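Local atomic coordinates of SusD homolog (Bacteroides thetaiotaomicron VPI-5482, PDB entry 3IV0), a protein that is of unknown function but, as a SusD-family protein of the outer membrane, probably binds sugars for uptake. Residues H211-L216 with Y228-S233. Numbering follows the deposited sequence. Where two conformers were deposited one is given.
Sequences HINLWL and YRNVVS
N213 and V231 bring their CA atoms closest where helices 202-219 and 224-238 run nearly antiparallel, the axes of the two segments 8.8 Å apart and at 163°. The pair forms an antiparallel helical hairpin, consistent with the TPR-like helical core of SusD-family proteins. V231, beta-branched and compact, suits the position facing the other helix: its CG2, anti to the carbonyl carbon, points between two neighbours, 3.6 Å from CB of N213 and 3.9 Å from CG of L214. The branched end of L214 suits its place because CD2 reaches across to Y228, meeting the ring obliquely at 3.6 Å from CE1. This apolar side of the hairpin also packs on helix 367-381, where L214 touches L373 and V231 touches A377.

On the other flank two asparagines pair, their amide planes 68° apart. N213 is buried, yet both ends of its amide are used: ND2 donates to the carbonyl O of M209, one turn earlier, while OD1 accepts from N230. With an alanine here, the N230 amide would probably lose this acceptor and be freer to turn, although Q226 still donates to its OD1. The N230 ND2 to N213 OD1 bond is 2.8 Å long and nearly straight at 166°, its donor tilted from the carbonyl plane.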
ATOM      1  N   HIS A 211      10.328   1.103   0.352  1.00  8.12           N
ATOM      2  CA  HIS A 211       9.416   1.472   1.420  1.00  8.60           C
ATOM      3  C   HIS A 211       9.986   1.142   2.791  1.00  8.83           C
ATOM      4  O   HIS A 211       9.906   1.947   3.714  1.00  9.06           O
ATOM      5  CB  HIS A 211       8.100   0.740   1.227  1.00  8.05           C
ATOM      6  CG  HIS A 211       7.121   1.510   0.447  1.00  9.26           C
ATOM      7  ND1 HIS A 211       7.077   1.543  -0.936  1.00 12.10           N
ATOM      8  CD2 HIS A 211       6.131   2.305   0.890  1.00  8.06           C
ATOM      9  CE1 HIS A 211       6.085   2.348  -1.302  1.00  7.56           C
ATOM     10  NE2 HIS A 211       5.501   2.812  -0.213  1.00 14.23           N
ATOM     11  N   ILE A 212      10.604  -0.018   2.937  1.00  8.72           N
ATOM     12  CA  ILE A 212      11.139  -0.420   4.238  1.00  9.45           C
ATOM     13  C   ILE A 212      12.260   0.533   4.646  1.00  8.16           C
ATOM     14  O   ILE A 212      12.284   1.027   5.791  1.00  8.46           O
ATOM     15  CB  ILE A 212      11.611  -1.881   4.223  1.00  8.62           C
ATOM     16  CG1 ILE A 212      10.449  -2.850   4.108  1.00 10.22           C
ATOM     17  CG2 ILE A 212      12.424  -2.197   5.498  1.00 10.60           C
ATOM     18  CD1 ILE A 212      10.887  -4.279   3.802  1.00 11.14           C
ATOM     19  N   ASN A 213      13.170   0.841   3.733  1.00  8.64           N
ATOM     20  CA  ASN A 213      14.224   1.821   4.023  1.00  8.95           C
ATOM     21  C   ASN A 213      13.640   3.158   4.462  1.00  8.43           C
ATOM     22  O   ASN A 213      14.147   3.791   5.381  1.00  9.10           O
ATOM     23  CB  ASN A 213      15.097   2.018   2.804  1.00  9.01           C
ATOM     24  CG  ASN A 213      16.228   1.010   2.733  1.00  9.49           C
ATOM     25  OD1 ASN A 213      17.169   1.053   3.539  1.00 10.59           O
ATOM     26  ND2 ASN A 213      16.141   0.085   1.783  1.00 10.63           N
ATOM     27  N   LEU A 214      12.588   3.629   3.804  1.00  9.14           N
ATOM     28  CA  LEU A 214      12.027   4.940   4.124  1.00  9.12           C
ATOM     29  C   LEU A 214      11.299   4.950   5.465  1.00  9.56           C
ATOM     30  O   LEU A 214      11.271   5.979   6.160  1.00 10.24           O
ATOM     31  CB  LEU A 214      11.159   5.445   2.976  1.00  8.43           C
ATOM     32  CG  LEU A 214      11.992   5.770   1.716  1.00  9.38           C
ATOM     33  CD1 LEU A 214      11.073   5.945   0.524  1.00 10.14           C
ATOM     34  CD2 LEU A 214      12.815   7.050   1.936  1.00 11.91           C
ATOM     35  N   TRP A 215      10.784   3.811   5.909  1.00  9.28           N
ATOM     36  CA  TRP A 215      10.242   3.686   7.250  1.00  9.67           C
ATOM     37  C   TRP A 215      11.394   3.701   8.253  1.00 10.18           C
ATOM     38  O   TRP A 215      11.281   4.302   9.328  1.00  9.98           O
ATOM     39  CB  TRP A 215       9.310   2.449   7.420  1.00  9.27           C
ATOM     40  CG  TRP A 215       7.957   2.777   7.002  1.00  8.46           C
ATOM     41  CD1 TRP A 215       7.523   2.988   5.732  1.00  8.71           C
ATOM     42  CD2 TRP A 215       6.836   2.997   7.856  1.00  7.77           C
ATOM     43  NE1 TRP A 215       6.199   3.363   5.740  1.00  8.92           N
ATOM     44  CE2 TRP A 215       5.749   3.355   7.040  1.00  7.80           C
ATOM     45  CE3 TRP A 215       6.639   2.915   9.237  1.00  9.32           C
ATOM     46  CZ2 TRP A 215       4.491   3.664   7.578  1.00  8.62           C
ATOM     47  CZ3 TRP A 215       5.401   3.198   9.762  1.00  9.27           C
ATOM     48  CH2 TRP A 215       4.350   3.569   8.943  1.00  9.81           C
ATOM     49  N   LEU A 216      12.503   3.071   7.924  1.00  9.26           N
ATOM     50  CA  LEU A 216      13.698   3.093   8.808  1.00  9.79           C
ATOM     51  C   LEU A 216      14.278   4.506   8.927  1.00 10.07           C
ATOM     52  O   LEU A 216      14.819   4.875   9.971  1.00 10.46           O
ATOM     53  CB  LEU A 216      14.750   2.091   8.310  1.00 10.09           C
ATOM     54  CG  LEU A 216      14.376   0.639   8.667  1.00 10.23           C
ATOM     55  CD1 LEU A 216      15.170  -0.360   7.838  1.00 11.26           C
ATOM     56  CD2 LEU A 216      14.625   0.357  10.143  1.00 11.23           C
ATOM     57  N   TYR A 228      18.607   6.261   3.036  1.00 11.02           N
ATOM     58  CA  TYR A 228      18.378   7.014   1.821  1.00 10.01           C
ATOM     59  C   TYR A 228      19.317   6.564   0.705  1.00 10.91           C
ATOM     60  O   TYR A 228      18.897   6.403  -0.431  1.00 11.16           O
ATOM     61  CB  TYR A 228      18.529   8.522   2.071  1.00 10.52           C
ATOM     62  CG  TYR A 228      17.349   9.210   2.729  1.00 10.06           C
ATOM     63  CD1 TYR A 228      16.055   9.088   2.239  1.00 11.39           C
ATOM     64  CD2 TYR A 228      17.546  10.086   3.793  1.00 11.61           C
ATOM     65  CE1 TYR A 228      15.009   9.797   2.797  1.00 10.60           C
ATOM     66  CE2 TYR A 228      16.504  10.782   4.353  1.00 11.31           C
ATOM     67  CZ  TYR A 228      15.230  10.652   3.852  1.00 10.66           C
ATOM     68  OH  TYR A 228      14.186  11.373   4.408  1.00 13.57           O
ATOM     69  N   ARG A 229      20.578   6.304   1.018  1.00 12.29           N
ATOM     70  CA  ARG A 229      21.485   5.777   0.019  1.00 12.55           C
ATOM     71  C   ARG A 229      21.023   4.442  -0.528  1.00 11.52           C
ATOM     72  O   ARG A 229      21.198   4.111  -1.716  1.00 12.38           O
ATOM     73  CB  ARG A 229      22.920   5.693   0.585  1.00 13.00           C
ATOM     74  CG  ARG A 229      23.609   7.020   0.691  1.00 15.62           C
ATOM     75  CD  ARG A 229      25.024   6.833   1.247  1.00 24.04           C
ATOM     76  NE  ARG A 229      25.709   8.113   1.309  1.00 31.43           N
ATOM     77  CZ  ARG A 229      26.850   8.310   1.951  1.00 38.48           C
ATOM     78  NH1 ARG A 229      27.449   7.305   2.579  1.00 39.37           N
ATOM     79  NH2 ARG A 229      27.395   9.514   1.959  1.00 40.17           N
ATOM     80  N   ASN A 230      20.464   3.611   0.351  1.00 11.55           N
ATOM     81  CA  ASN A 230      19.911   2.342  -0.080  1.00 10.75           C
ATOM     82  C   ASN A 230      18.791   2.570  -1.087  1.00  9.74           C
ATOM     83  O   ASN A 230      18.670   1.864  -2.061  1.00 10.59           O
ATOM     84  CB  ASN A 230      19.337   1.563   1.105  1.00 11.57           C
ATOM     85  CG  ASN A 230      20.399   1.007   2.052  1.00 12.87           C
ATOM     86  OD1 ASN A 230      21.605   0.973   1.733  1.00 15.48           O
ATOM     87  ND2 ASN A 230      19.948   0.588   3.230  1.00 12.07           N
ATOM     88  N   VAL A 231      17.936   3.547  -0.833  1.00  9.54           N
ATOM     89  CA  VAL A 231      16.825   3.819  -1.753  1.00 10.22           C
ATOM     90  C   VAL A 231      17.363   4.279  -3.091  1.00 11.40           C
ATOM     91  O   VAL A 231      16.862   3.878  -4.146  1.00 11.05           O
ATOM     92  CB  VAL A 231      15.853   4.850  -1.209  1.00 10.53           C
ATOM     93  CG1 VAL A 231      14.804   5.222  -2.243  1.00 10.94           C
ATOM     94  CG2 VAL A 231      15.181   4.349   0.068  1.00 11.12           C
ATOM     95  N   VAL A 232      18.399   5.124  -3.082  1.00 10.95           N
ATOM     96  CA  VAL A 232      19.027   5.540  -4.351  1.00 11.53           C
ATOM     97  C   VAL A 232      19.603   4.351  -5.117  1.00 10.94           C
ATOM     98  O   VAL A 232      19.423   4.220  -6.340  1.00 12.26           O
ATOM     99  CB  VAL A 232      20.093   6.609  -4.093  1.00 12.17           C
ATOM    100  CG1 VAL A 232      20.905   6.890  -5.350  1.00 14.19           C
ATOM    101  CG2 VAL A 232      19.437   7.887  -3.550  1.00 14.55           C
ATOM    102  N   SER A 233      20.281   3.465  -4.393  0.50 11.57           N
ATOM    103  CA  SER A 233      20.795   2.239  -4.990  0.50 12.06           C
ATOM    104  C   SER A 233      19.675   1.428  -5.646  0.50 12.05           C
ATOM    105  O   SER A 233      19.799   0.950  -6.766  0.50 12.67           O
ATOM    106  CB  SER A 233      21.488   1.372  -3.930  0.50 13.25           C
ATOM    107  OG  SER A 233      22.022   0.182  -4.488  0.50 14.85           O
TER